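Local coordinates for protein PHO85 cyclin PHO80 (Saccharomyces cerevisiae, PDB 2PMI) that serves as the cyclin partner of the cyclin-dependent kinase PHO85 and, when phosphate is plentiful, holds down the expression of phosphate-starvation genes, at residues 19-24 with 239-244; 36-41 with 223-228; 63-68 with 116-121. One frame throughout, in Å; residues are numbered along the deposited sequence.

In the fold
Along the chain the three contacts are nested: 63-68 with 116-121 falls within the loop closed by 36-41 with 223-228, which in turn falls within the loop closed by 19-24 with 239-244. Contacts 1 and 2 have centres 11 Å apart and touch, chiefly through Arg41 of helix 32-51, which reaches the backbone of 239-244. Contact 3 is apart, its centre about 21 Å from that of contact 2 and 31 Å from that of contact 1, between the loop joining helices 32-51 and 77-86 and the start of helix 119-134. Contacts 1 and 2 gather both ends of the modelled chain around helix 32-51. Both segments of contact 3 belong to the helical cyclin region, on which contact 2 also draws through that helix.

Contact 1 (19-24 with 239-244); sequences PKVILP and RKVDYV
Val244 N donates to Val21 O at 3.0 Å, and the N-H...O angle of 179° makes the bond practically straight. The return bond runs from Leu23 N to Val244 O at 3.1 Å and is more bent, at 146°. Together they form a parallel beta bridge centred on Ile22 and Val244. The two extended segments are inclined to each other; the pairing is a single bridge, and neither segment is a regular strand.

Toward the interior the apolar groups collect around the Tyr243 ring. Val21 CG1 lies 3.9 Å from the ring centroid in a CH-pi contact over one face, 30° off the normal. Val241 CG1 covers the same face nearer its rim, and the two valine methyls touch each other. Leu23 comes obliquely, its CD1 3.5 Å from Tyr243 CB. Tyr243 holds CG anti to its carbonyl carbon, which sets the ring face against Val21 CG1 and carries the hydroxyl to Asp34, its hydrogen-bond partner.

On the outer side the extended Lys20 chain passes Val244, CE against CG2, while Pro19 O rests on Asp242 CB at 3.5 Å. Asp242 OD1 accepts a hydrogen bond from Phe231 N.

The pair lies at the protein surface, its centre 21 Å from the chain centre. Tyr243 packs on Val37, Leu38 and Arg41 of helix 32-51, and Leu23 fits between that helix and helix 216-227 through Leu38, Tyr221 and Val225.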
ATOM      1  N   PRO B  19      34.981 -18.772  -4.730  1.00 51.55           N
ATOM      2  CA  PRO B  19      33.880 -19.283  -3.902  1.00 53.03           C
ATOM      3  C   PRO B  19      32.651 -19.597  -4.754  1.00 56.78           C
ATOM      4  O   PRO B  19      32.629 -19.276  -5.944  1.00 59.96           O
ATOM      5  CB  PRO B  19      33.622 -18.135  -2.929  1.00 50.13           C
ATOM      6  CG  PRO B  19      34.976 -17.548  -2.744  1.00 45.80           C
ATOM      7  CD  PRO B  19      35.545 -17.540  -4.147  1.00 45.15           C
ATOM      8  N   LYS B  20      31.629 -20.208  -4.158  1.00 53.76           N
ATOM      9  CA  LYS B  20      30.426 -20.547  -4.915  1.00 50.18           C
ATOM     10  C   LYS B  20      29.176 -20.622  -4.060  1.00 49.00           C
ATOM     11  O   LYS B  20      28.656 -21.704  -3.814  1.00 53.44           O
ATOM     12  CB  LYS B  20      30.612 -21.882  -5.635  1.00 50.78           C
ATOM     13  CG  LYS B  20      29.459 -22.248  -6.561  1.00 55.22           C
ATOM     14  CD  LYS B  20      29.731 -23.557  -7.276  1.00 55.06           C
ATOM     15  CE  LYS B  20      28.533 -24.032  -8.077  1.00 56.89           C
ATOM     16  NZ  LYS B  20      28.758 -25.409  -8.603  1.00 60.73           N
ATOM     17  N   VAL B  21      28.690 -19.468  -3.622  1.00 46.14           N
ATOM     18  CA  VAL B  21      27.491 -19.403  -2.793  1.00 45.63           C
ATOM     19  C   VAL B  21      26.239 -19.838  -3.558  1.00 42.34           C
ATOM     20  O   VAL B  21      26.131 -19.603  -4.752  1.00 46.63           O
ATOM     21  CB  VAL B  21      27.277 -17.972  -2.269  1.00 47.22           C
ATOM     22  CG1 VAL B  21      27.680 -16.982  -3.338  1.00 54.10           C
ATOM     23  CG2 VAL B  21      25.816 -17.757  -1.885  1.00 41.27           C
ATOM     24  N   ILE B  22      25.309 -20.478  -2.858  1.00 37.69           N
ATOM     25  CA  ILE B  22      24.056 -20.936  -3.448  1.00 37.25           C
ATOM     26  C   ILE B  22      22.955 -20.112  -2.816  1.00 38.88           C
ATOM     27  O   ILE B  22      22.748 -20.188  -1.618  1.00 36.21           O
ATOM     28  CB  ILE B  22      23.782 -22.405  -3.127  1.00 36.18           C
ATOM     29  CG1 ILE B  22      24.839 -23.286  -3.798  1.00 34.85           C
ATOM     30  CG2 ILE B  22      22.365 -22.778  -3.574  1.00 26.67           C
ATOM     31  CD1 ILE B  22      24.923 -24.699  -3.213  1.00 29.25           C
ATOM     32  N   LEU B  23      22.240 -19.343  -3.630  1.00 43.46           N
ATOM     33  CA  LEU B  23      21.173 -18.467  -3.147  1.00 42.26           C
ATOM     34  C   LEU B  23      19.822 -19.153  -2.963  1.00 40.37           C
ATOM     35  O   LEU B  23      19.571 -20.202  -3.544  1.00 40.70           O
ATOM     36  CB  LEU B  23      21.004 -17.289  -4.115  1.00 40.19           C
ATOM     37  CG  LEU B  23      22.242 -16.433  -4.399  1.00 36.42           C
ATOM     38  CD1 LEU B  23      22.111 -15.848  -5.801  1.00 37.27           C
ATOM     39  CD2 LEU B  23      22.404 -15.345  -3.340  1.00 14.92           C
ATOM     40  N   PRO B  24      18.943 -18.554  -2.137  1.00 38.02           N
ATOM     41  CA  PRO B  24      17.584 -18.976  -1.782  1.00 33.38           C
ATOM     42  C   PRO B  24      16.630 -18.643  -2.921  1.00 33.38           C
ATOM     43  O   PRO B  24      16.860 -17.692  -3.661  1.00 29.41           O
ATOM     44  CB  PRO B  24      17.254 -18.112  -0.571  1.00 39.50           C
ATOM     45  CG  PRO B  24      18.569 -17.641  -0.072  1.00 39.00           C
ATOM     46  CD  PRO B  24      19.343 -17.405  -1.309  1.00 41.08           C
ATOM     47  N   ARG B 239      33.095  -7.956  -5.650  1.00 47.95           N
ATOM     48  CA  ARG B 239      33.079  -9.220  -4.943  1.00 44.36           C
ATOM     49  C   ARG B 239      33.404 -10.385  -5.864  1.00 48.17           C
ATOM     50  O   ARG B 239      32.717 -10.623  -6.856  1.00 51.58           O
ATOM     51  CB  ARG B 239      31.717  -9.445  -4.291  1.00 44.67           C
ATOM     52  CG  ARG B 239      31.728  -9.422  -2.762  1.00 53.50           C
ATOM     53  CD  ARG B 239      31.771  -8.011  -2.191  1.00 51.54           C
ATOM     54  NE  ARG B 239      32.870  -7.223  -2.739  1.00 58.86           N
ATOM     55  CZ  ARG B 239      33.251  -6.037  -2.268  1.00 60.09           C
ATOM     56  NH1 ARG B 239      32.622  -5.491  -1.232  1.00 63.22           N
ATOM     57  NH2 ARG B 239      34.264  -5.395  -2.835  1.00 52.52           N
ATOM     58  N   LYS B 240      34.464 -11.112  -5.534  1.00 50.05           N
ATOM     59  CA  LYS B 240      34.873 -12.262  -6.325  1.00 50.02           C
ATOM     60  C   LYS B 240      34.019 -13.467  -5.890  1.00 51.74           C
ATOM     61  O   LYS B 240      34.467 -14.301  -5.110  1.00 50.84           O
ATOM     62  CB  LYS B 240      36.362 -12.530  -6.089  1.00 46.53           C
ATOM     63  CG  LYS B 240      37.090 -13.125  -7.288  1.00 53.90           C
ATOM     64  CD  LYS B 240      38.541 -13.465  -6.965  1.00 55.21           C
ATOM     65  CE  LYS B 240      39.242 -14.115  -8.150  1.00 53.42           C
ATOM     66  NZ  LYS B 240      40.545 -14.739  -7.772  1.00 51.52           N
ATOM     67  N   VAL B 241      32.783 -13.547  -6.391  1.00 56.38           N
ATOM     68  CA  VAL B 241      31.867 -14.643  -6.027  1.00 55.08           C
ATOM     69  C   VAL B 241      31.051 -15.201  -7.210  1.00 56.07           C
ATOM     70  O   VAL B 241      30.725 -14.478  -8.154  1.00 57.49           O
ATOM     71  CB  VAL B 241      30.837 -14.187  -4.956  1.00 51.64           C
ATOM     72  CG1 VAL B 241      30.501 -15.345  -4.054  1.00 45.21           C
ATOM     73  CG2 VAL B 241      31.365 -12.997  -4.165  1.00 45.56           C
ATOM     74  N   ASP B 242      30.715 -16.486  -7.141  1.00 52.55           N
ATOM     75  CA  ASP B 242      29.923 -17.149  -8.178  1.00 51.47           C
ATOM     76  C   ASP B 242      28.569 -17.534  -7.599  1.00 54.17           C
ATOM     77  O   ASP B 242      28.467 -18.550  -6.904  1.00 60.66           O
ATOM     78  CB  ASP B 242      30.612 -18.434  -8.658  1.00 54.81           C
ATOM     79  CG  ASP B 242      31.688 -18.181  -9.694  1.00 57.89           C
ATOM     80  OD1 ASP B 242      31.567 -17.189 -10.442  1.00 65.75           O
ATOM     81  OD2 ASP B 242      32.640 -18.989  -9.779  1.00 54.11           O
ATOM     82  N   TYR B 243      27.527 -16.758  -7.883  1.00 48.74           N
ATOM     83  CA  TYR B 243      26.209 -17.077  -7.338  1.00 45.96           C
ATOM     84  C   TYR B 243      25.422 -18.062  -8.174  1.00 44.98           C
ATOM     85  O   TYR B 243      25.067 -17.783  -9.313  1.00 45.14           O
ATOM     86  CB  TYR B 243      25.368 -15.820  -7.153  1.00 45.34           C
ATOM     87  CG  TYR B 243      25.956 -14.823  -6.196  1.00 44.32           C
ATOM     88  CD1 TYR B 243      26.922 -13.912  -6.618  1.00 40.64           C
ATOM     89  CD2 TYR B 243      25.539 -14.784  -4.863  1.00 46.35           C
ATOM     90  CE1 TYR B 243      27.461 -12.979  -5.737  1.00 45.71           C
ATOM     91  CE2 TYR B 243      26.069 -13.855  -3.970  1.00 45.66           C
ATOM     92  CZ  TYR B 243      27.030 -12.954  -4.416  1.00 48.69           C
ATOM     93  OH  TYR B 243      27.555 -12.026  -3.548  1.00 53.61           O
ATOM     94  N   VAL B 244      25.138 -19.213  -7.577  1.00 50.04           N
ATOM     95  CA  VAL B 244      24.388 -20.284  -8.220  1.00 54.48           C
ATOM     96  C   VAL B 244      22.994 -20.377  -7.613  1.00 56.17           C
ATOM     97  O   VAL B 244      22.849 -20.664  -6.420  1.00 60.32           O
ATOM     98  CB  VAL B 244      25.086 -21.645  -8.012  1.00 57.61           C
ATOM     99  CG1 VAL B 244      24.258 -22.763  -8.648  1.00 56.90           C
ATOM    100  CG2 VAL B 244      26.492 -21.601  -8.591  1.00 60.89           C
TER

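Contact 2 (36-41 with 223-228); sequences VVLISR and RIVQLV
Leu38 turns CG to the side of its backbone N, anti to the carbonyl carbon, while Ile224 places CG1 between its backbone N and carbonyl carbon (chi1 66°), and the two side chains meet at about a right angle. This is a helix-helix packing between helix 32-51, part of the cyclin fold, and helix 216-227: segment 36-41 of the first crosses segment 223-227 of the second at 69°, with the segment axes 9.6 Å apart at closest approach.

Ile224 CD1 lies against Leu38 CB at 3.4 Å. Farther out, Leu38 CD1 reaches Val225 CG2 at 3.5 Å, so one leucine touches two successive residues of the facing helix. Ile39 adds a looser contact at the margin and turns its side chain to Leu95 and Leu99 of helix 92-108. All six touching residues are buried.

At the far end, Val228 packs its CG2 against Leu38 O and its CB against Arg41 CB, the latter at 3.8 Å. The buried Arg41 chain, extended from CG to NE, spends its charged end on main-chain carbonyls: NH2 donates to Val241 O and Arg239 O. Arg41 NH1 bonds Val228 O at 3.2 Å, with the donor in the carbonyl plane and the oxygen tilted 24° out of the guanidinium plane.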
ATOM      1  N   VAL B  36      22.975  -6.333  -3.737  1.00 24.53           N
ATOM      2  CA  VAL B  36      23.716  -5.210  -4.257  1.00 24.16           C
ATOM      3  C   VAL B  36      24.796  -5.670  -5.233  1.00 32.50           C
ATOM      4  O   VAL B  36      25.036  -4.996  -6.236  1.00 40.36           O
ATOM      5  CB  VAL B  36      24.386  -4.408  -3.128  1.00 22.09           C
ATOM      6  CG1 VAL B  36      25.234  -3.298  -3.723  1.00 18.92           C
ATOM      7  CG2 VAL B  36      23.332  -3.823  -2.200  1.00 20.02           C
ATOM      8  N   VAL B  37      25.453  -6.802  -4.971  1.00 32.46           N
ATOM      9  CA  VAL B  37      26.486  -7.236  -5.913  1.00 39.63           C
ATOM     10  C   VAL B  37      25.799  -7.668  -7.204  1.00 39.44           C
ATOM     11  O   VAL B  37      26.067  -7.101  -8.267  1.00 37.61           O
ATOM     12  CB  VAL B  37      27.402  -8.401  -5.370  1.00 43.28           C
ATOM     13  CG1 VAL B  37      28.088  -7.983  -4.086  1.00 40.33           C
ATOM     14  CG2 VAL B  37      26.610  -9.659  -5.152  1.00 52.93           C
ATOM     15  N   LEU B  38      24.897  -8.643  -7.108  1.00 36.32           N
ATOM     16  CA  LEU B  38      24.172  -9.109  -8.282  1.00 36.44           C
ATOM     17  C   LEU B  38      23.566  -7.928  -9.039  1.00 38.32           C
ATOM     18  O   LEU B  38      23.652  -7.861 -10.258  1.00 47.52           O
ATOM     19  CB  LEU B  38      23.066 -10.095  -7.885  1.00 29.81           C
ATOM     20  CG  LEU B  38      23.550 -11.459  -7.389  1.00 35.93           C
ATOM     21  CD1 LEU B  38      22.381 -12.417  -7.159  1.00 30.13           C
ATOM     22  CD2 LEU B  38      24.497 -12.034  -8.421  1.00 42.80           C
ATOM     23  N   ILE B  39      22.964  -6.983  -8.331  1.00 34.62           N
ATOM     24  CA  ILE B  39      22.377  -5.844  -9.015  1.00 32.66           C
ATOM     25  C   ILE B  39      23.429  -4.953  -9.658  1.00 32.96           C
ATOM     26  O   ILE B  39      23.324  -4.618 -10.837  1.00 35.38           O
ATOM     27  CB  ILE B  39      21.526  -4.985  -8.077  1.00 29.08           C
ATOM     28  CG1 ILE B  39      20.308  -5.785  -7.604  1.00 32.65           C
ATOM     29  CG2 ILE B  39      21.075  -3.739  -8.810  1.00 25.79           C
ATOM     30  CD1 ILE B  39      19.448  -5.066  -6.549  1.00 35.89           C
ATOM     31  N   SER B  40      24.437  -4.569  -8.887  1.00 31.53           N
ATOM     32  CA  SER B  40      25.497  -3.710  -9.403  1.00 34.33           C
ATOM     33  C   SER B  40      26.149  -4.289 -10.659  1.00 34.61           C
ATOM     34  O   SER B  40      26.419  -3.572 -11.624  1.00 21.90           O
ATOM     35  CB  SER B  40      26.557  -3.497  -8.327  1.00 34.14           C
ATOM     36  OG  SER B  40      25.995  -2.831  -7.217  1.00 42.63           O
ATOM     37  N   ARG B  41      26.415  -5.592 -10.627  1.00 42.99           N
ATOM     38  CA  ARG B  41      27.024  -6.273 -11.761  1.00 44.19           C
ATOM     39  C   ARG B  41      26.143  -6.042 -12.978  1.00 44.75           C
ATOM     40  O   ARG B  41      26.586  -5.516 -14.000  1.00 52.02           O
ATOM     41  CB  ARG B  41      27.139  -7.776 -11.493  1.00 39.25           C
ATOM     42  CG  ARG B  41      28.208  -8.167 -10.484  1.00 36.65           C
ATOM     43  CD  ARG B  41      28.176  -9.676 -10.242  1.00 41.45           C
ATOM     44  NE  ARG B  41      29.384 -10.170  -9.579  1.00 42.43           N
ATOM     45  CZ  ARG B  41      29.597 -11.449  -9.276  1.00 45.81           C
ATOM     46  NH1 ARG B  41      28.682 -12.371  -9.572  1.00 43.43           N
ATOM     47  NH2 ARG B  41      30.732 -11.813  -8.690  1.00 48.64           N
ATOM     48  N   ARG B 223      16.395 -13.614 -13.018  1.00 36.03           N
ATOM     49  CA  ARG B 223      17.097 -13.110 -14.186  1.00 41.96           C
ATOM     50  C   ARG B 223      18.547 -12.679 -13.939  1.00 42.62           C
ATOM     51  O   ARG B 223      19.449 -13.050 -14.698  1.00 41.41           O
ATOM     52  CB  ARG B 223      16.338 -11.930 -14.783  1.00 48.43           C
ATOM     53  CG  ARG B 223      16.759 -11.591 -16.213  1.00 54.25           C
ATOM     54  CD  ARG B 223      16.147 -12.575 -17.211  1.00 61.52           C
ATOM     55  NE  ARG B 223      16.472 -12.202 -18.579  1.00 69.20           N
ATOM     56  CZ  ARG B 223      17.660 -12.390 -19.138  1.00 71.89           C
ATOM     57  NH1 ARG B 223      18.638 -12.960 -18.448  1.00 70.01           N
ATOM     58  NH2 ARG B 223      17.878 -11.987 -20.383  1.00 72.94           N
ATOM     59  N   ILE B 224      18.784 -11.892 -12.893  1.00 40.61           N
ATOM     60  CA  ILE B 224      20.147 -11.430 -12.640  1.00 42.88           C
ATOM     61  C   ILE B 224      21.128 -12.562 -12.300  1.00 42.24           C
ATOM     62  O   ILE B 224      22.294 -12.536 -12.709  1.00 39.60           O
ATOM     63  CB  ILE B 224      20.181 -10.349 -11.526  1.00 41.77           C
ATOM     64  CG1 ILE B 224      19.763 -10.945 -10.181  1.00 39.62           C
ATOM     65  CG2 ILE B 224      19.260  -9.200 -11.904  1.00 36.22           C
ATOM     66  CD1 ILE B 224      19.866  -9.968  -9.024  1.00 33.02           C
ATOM     67  N   VAL B 225      20.658 -13.559 -11.563  1.00 37.68           N
ATOM     68  CA  VAL B 225      21.528 -14.663 -11.207  1.00 36.66           C
ATOM     69  C   VAL B 225      21.867 -15.450 -12.461  1.00 39.21           C
ATOM     70  O   VAL B 225      22.976 -15.957 -12.613  1.00 42.72           O
ATOM     71  CB  VAL B 225      20.857 -15.594 -10.192  1.00 35.99           C
ATOM     72  CG1 VAL B 225      21.793 -16.752  -9.846  1.00 27.22           C
ATOM     73  CG2 VAL B 225      20.483 -14.805  -8.952  1.00 40.47           C
ATOM     74  N   GLN B 226      20.905 -15.554 -13.368  1.00 41.65           N
ATOM     75  CA  GLN B 226      21.143 -16.283 -14.603  1.00 41.42           C
ATOM     76  C   GLN B 226      22.079 -15.469 -15.489  1.00 40.19           C
ATOM     77  O   GLN B 226      22.926 -16.025 -16.183  1.00 39.45           O
ATOM     78  CB  GLN B 226      19.832 -16.535 -15.342  1.00 35.78           C
ATOM     79  CG  GLN B 226      20.008 -17.338 -16.612  1.00 45.35           C
ATOM     80  CD  GLN B 226      18.738 -17.413 -17.444  1.00 53.89           C
ATOM     81  OE1 GLN B 226      18.266 -16.401 -17.983  1.00 52.55           O
ATOM     82  NE2 GLN B 226      18.173 -18.616 -17.552  1.00 48.90           N
ATOM     83  N   LEU B 227      21.937 -14.149 -15.446  1.00 34.32           N
ATOM     84  CA  LEU B 227      22.764 -13.292 -16.271  1.00 36.53           C
ATOM     85  C   LEU B 227      24.158 -13.039 -15.738  1.00 38.58           C
ATOM     86  O   LEU B 227      25.128 -13.606 -16.230  1.00 46.12           O
ATOM     87  CB  LEU B 227      22.073 -11.944 -16.514  1.00 39.42           C
ATOM     88  CG  LEU B 227      21.177 -11.815 -17.755  1.00 37.68           C
ATOM     89  CD1 LEU B 227      20.740 -10.361 -17.939  1.00 40.49           C
ATOM     90  CD2 LEU B 227      21.933 -12.292 -18.977  1.00 20.17           C
ATOM     91  N   VAL B 228      24.247 -12.167 -14.743  1.00 35.80           N
ATOM     92  CA  VAL B 228      25.511 -11.790 -14.137  1.00 35.31           C
ATOM     93  C   VAL B 228      25.818 -12.631 -12.908  1.00 33.22           C
ATOM     94  O   VAL B 228      26.609 -12.229 -12.046  1.00 28.85           O
ATOM     95  CB  VAL B 228      25.490 -10.300 -13.738  1.00 42.07           C
ATOM     96  CG1 VAL B 228      25.317  -9.440 -14.980  1.00 40.50           C
ATOM     97  CG2 VAL B 228      24.346 -10.033 -12.749  1.00 39.82           C
TER

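Contact 3 (63-68 with 116-121); sequences TLTRYH and SLTAHR
The His68 imidazole is covered on both faces. Thr118 CG2 sits over its centre in a CH-pi contact, 3.5 Å from the centroid and 13° off the normal, while Leu64 CD2 rests on the opposite face, offset toward the rim. At the edge, Leu117 CD2 approaches His68 CD2 at 4.2 Å, and Thr65 O lies in the ring plane. A hydrogen bond of 2.7 Å between Thr65 OG1 and His68 ND1, in which either could be the donor, restrains the rotation of the ring. Thr118 CG2 stands anti to its carbonyl carbon, beside the backbone N, which carries the methyl over the ring; the hydroxyl is taken up by Asn115 O and Thr113 O.

Backbone contacts tie the same residues together. Tyr67 O receives a CA-H...O approach from Thr118 CA at 3.1 Å, and His68 CA points at Leu117 O in the same manner. Arg121 CB also lies against Tyr67 O. The Arg121 guanidinium stands obliquely near Arg66 O and forms a salt bridge through NH2 with Glu154 of helix 152-164. A MES molecule, probably from the crystallisation liquor, is bound about 4 Å from this side chain.

His68 N to Thr65 O, at 2.9 Å, closes a type I beta turn from Thr65 to His68. The arrangement thus sets a loop turn against Thr118, which holds the N-cap position of helix 119-134 without a side-chain capping bond, in the cyclin fold.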
ATOM      1  N   THR B  63      20.649  14.809 -25.900  1.00 53.20           N
ATOM      2  CA  THR B  63      19.785  15.642 -25.063  1.00 56.11           C
ATOM      3  C   THR B  63      19.724  15.080 -23.626  1.00 55.54           C
ATOM      4  O   THR B  63      19.263  13.960 -23.375  1.00 56.32           O
ATOM      5  CB  THR B  63      18.346  15.816 -25.671  1.00 56.73           C
ATOM      6  OG1 THR B  63      17.407  16.092 -24.615  1.00 43.86           O
ATOM      7  CG2 THR B  63      17.933  14.587 -26.488  1.00 51.73           C
ATOM      8  N   LEU B  64      20.218  15.899 -22.702  1.00 49.25           N
ATOM      9  CA  LEU B  64      20.327  15.596 -21.279  1.00 44.69           C
ATOM     10  C   LEU B  64      19.052  15.445 -20.461  1.00 45.73           C
ATOM     11  O   LEU B  64      18.045  16.107 -20.711  1.00 46.61           O
ATOM     12  CB  LEU B  64      21.181  16.677 -20.619  1.00 37.66           C
ATOM     13  CG  LEU B  64      22.514  16.929 -21.318  1.00 34.96           C
ATOM     14  CD1 LEU B  64      23.122  18.221 -20.813  1.00 27.51           C
ATOM     15  CD2 LEU B  64      23.434  15.745 -21.099  1.00 27.01           C
ATOM     16  N   THR B  65      19.132  14.576 -19.455  1.00 45.43           N
ATOM     17  CA  THR B  65      18.033  14.319 -18.530  1.00 42.81           C
ATOM     18  C   THR B  65      18.493  14.737 -17.135  1.00 46.00           C
ATOM     19  O   THR B  65      19.693  14.907 -16.893  1.00 45.31           O
ATOM     20  CB  THR B  65      17.680  12.834 -18.457  1.00 39.24           C
ATOM     21  OG1 THR B  65      18.841  12.095 -18.060  1.00 29.49           O
ATOM     22  CG2 THR B  65      17.173  12.337 -19.796  1.00 40.79           C
ATOM     23  N   ARG B  66      17.538  14.895 -16.220  1.00 45.58           N
ATOM     24  CA  ARG B  66      17.853  15.286 -14.850  1.00 42.93           C
ATOM     25  C   ARG B  66      18.853  14.323 -14.227  1.00 42.26           C
ATOM     26  O   ARG B  66      19.566  14.683 -13.285  1.00 42.30           O
ATOM     27  CB  ARG B  66      16.591  15.278 -13.989  1.00 44.37           C
ATOM     28  CG  ARG B  66      15.589  16.353 -14.304  1.00 49.59           C
ATOM     29  CD  ARG B  66      16.133  17.703 -13.914  1.00 54.28           C
ATOM     30  NE  ARG B  66      15.072  18.694 -13.783  1.00 62.69           N
ATOM     31  CZ  ARG B  66      15.286  19.956 -13.435  1.00 65.12           C
ATOM     32  NH1 ARG B  66      16.523  20.369 -13.189  1.00 65.93           N
ATOM     33  NH2 ARG B  66      14.270  20.800 -13.322  1.00 62.92           N
ATOM     34  N   TYR B  67      18.899  13.102 -14.760  1.00 40.72           N
ATOM     35  CA  TYR B  67      19.771  12.060 -14.230  1.00 41.20           C
ATOM     36  C   TYR B  67      21.199  12.095 -14.744  1.00 41.05           C
ATOM     37  O   TYR B  67      22.016  11.246 -14.396  1.00 45.12           O
ATOM     38  CB  TYR B  67      19.153  10.694 -14.509  1.00 44.65           C
ATOM     39  CG  TYR B  67      17.666  10.684 -14.282  1.00 49.68           C
ATOM     40  CD1 TYR B  67      16.783  10.915 -15.335  1.00 50.49           C
ATOM     41  CD2 TYR B  67      17.136  10.512 -13.002  1.00 52.32           C
ATOM     42  CE1 TYR B  67      15.410  10.980 -15.126  1.00 50.95           C
ATOM     43  CE2 TYR B  67      15.756  10.578 -12.779  1.00 53.14           C
ATOM     44  CZ  TYR B  67      14.903  10.814 -13.850  1.00 50.72           C
ATOM     45  OH  TYR B  67      13.549  10.892 -13.645  1.00 48.97           O
ATOM     46  N   HIS B  68      21.503  13.088 -15.565  1.00 40.76           N
ATOM     47  CA  HIS B  68      22.837  13.212 -16.114  1.00 38.36           C
ATOM     48  C   HIS B  68      23.769  13.978 -15.199  1.00 39.16           C
ATOM     49  O   HIS B  68      23.401  15.020 -14.665  1.00 38.91           O
ATOM     50  CB  HIS B  68      22.792  13.917 -17.477  1.00 39.50           C
ATOM     51  CG  HIS B  68      22.602  12.987 -18.630  1.00 29.51           C
ATOM     52  ND1 HIS B  68      21.365  12.517 -19.010  1.00 25.80           N
ATOM     53  CD2 HIS B  68      23.503  12.374 -19.432  1.00 28.40           C
ATOM     54  CE1 HIS B  68      21.513  11.649 -19.994  1.00 31.66           C
ATOM     55  NE2 HIS B  68      22.801  11.542 -20.268  1.00 30.82           N
ATOM     56  N   SER B 116      26.912   4.840 -17.930  1.00 37.05           N
ATOM     57  CA  SER B 116      27.772   5.333 -16.876  1.00 37.49           C
ATOM     58  C   SER B 116      27.871   6.844 -16.866  1.00 37.99           C
ATOM     59  O   SER B 116      28.964   7.397 -16.925  1.00 51.85           O
ATOM     60  CB  SER B 116      29.168   4.737 -17.006  1.00 34.52           C
ATOM     61  OG  SER B 116      29.871   5.343 -18.059  1.00 38.60           O
ATOM     62  N   LEU B 117      26.734   7.517 -16.792  1.00 30.07           N
ATOM     63  CA  LEU B 117      26.728   8.969 -16.746  1.00 29.34           C
ATOM     64  C   LEU B 117      25.410   9.372 -16.119  1.00 37.02           C
ATOM     65  O   LEU B 117      25.204  10.541 -15.786  1.00 44.58           O
ATOM     66  CB  LEU B 117      26.840   9.549 -18.149  1.00 33.69           C
ATOM     67  CG  LEU B 117      27.432  10.953 -18.261  1.00 38.30           C
ATOM     68  CD1 LEU B 117      28.810  10.982 -17.610  1.00 42.07           C
ATOM     69  CD2 LEU B 117      27.535  11.348 -19.726  1.00 29.20           C
ATOM     70  N   THR B 118      24.531   8.380 -15.951  1.00 31.50           N
ATOM     71  CA  THR B 118      23.210   8.571 -15.355  1.00 23.92           C
ATOM     72  C   THR B 118      22.954   7.654 -14.170  1.00 28.06           C
ATOM     73  O   THR B 118      22.187   7.987 -13.260  1.00 30.58           O
ATOM     74  CB  THR B 118      22.092   8.273 -16.361  1.00 22.26           C
ATOM     75  OG1 THR B 118      22.403   7.070 -17.089  1.00 18.73           O
ATOM     76  CG2 THR B 118      21.883   9.455 -17.275  1.00 16.19           C
ATOM     77  N   ALA B 119      23.592   6.487 -14.205  1.00 25.49           N
ATOM     78  CA  ALA B 119      23.428   5.458 -13.184  1.00 22.92           C
ATOM     79  C   ALA B 119      23.266   5.942 -11.737  1.00 24.26           C
ATOM     80  O   ALA B 119      22.209   5.746 -11.138  1.00 26.69           O
ATOM     81  CB  ALA B 119      24.565   4.454 -13.291  1.00 11.52           C
ATOM     82  N   HIS B 120      24.299   6.571 -11.184  1.00 21.92           N
ATOM     83  CA  HIS B 120      24.248   7.048  -9.809  1.00 22.81           C
ATOM     84  C   HIS B 120      23.024   7.873  -9.513  1.00 24.21           C
ATOM     85  O   HIS B 120      22.172   7.469  -8.716  1.00 26.38           O
ATOM     86  CB  HIS B 120      25.492   7.865  -9.468  1.00 26.10           C
ATOM     87  CG  HIS B 120      26.759   7.076  -9.540  1.00 30.15           C
ATOM     88  ND1 HIS B 120      26.842   5.765  -9.123  1.00 32.81           N
ATOM     89  CD2 HIS B 120      27.999   7.416  -9.956  1.00 31.53           C
ATOM     90  CE1 HIS B 120      28.079   5.333  -9.278  1.00 35.68           C
ATOM     91  NE2 HIS B 120      28.802   6.316  -9.780  1.00 38.50           N
ATOM     92  N   ARG B 121      22.938   9.037 -10.147  1.00 25.79           N
ATOM     93  CA  ARG B 121      21.805   9.929  -9.937  1.00 23.99           C
ATOM     94  C   ARG B 121      20.500   9.176 -10.073  1.00 22.25           C
ATOM     95  O   ARG B 121      19.547   9.446  -9.348  1.00 26.33           O
ATOM     96  CB  ARG B 121      21.856  11.076 -10.928  1.00 27.06           C
ATOM     97  CG  ARG B 121      21.978  12.404 -10.264  1.00 28.13           C
ATOM     98  CD  ARG B 121      22.924  13.306 -11.018  1.00 34.05           C
ATOM     99  NE  ARG B 121      22.952  14.605 -10.365  1.00 42.13           N
ATOM    100  CZ  ARG B 121      21.910  15.427 -10.319  1.00 45.31           C
ATOM    101  NH1 ARG B 121      20.766  15.079 -10.903  1.00 41.09           N
ATOM    102  NH2 ARG B 121      22.003  16.582  -9.670  1.00 47.00           N
TER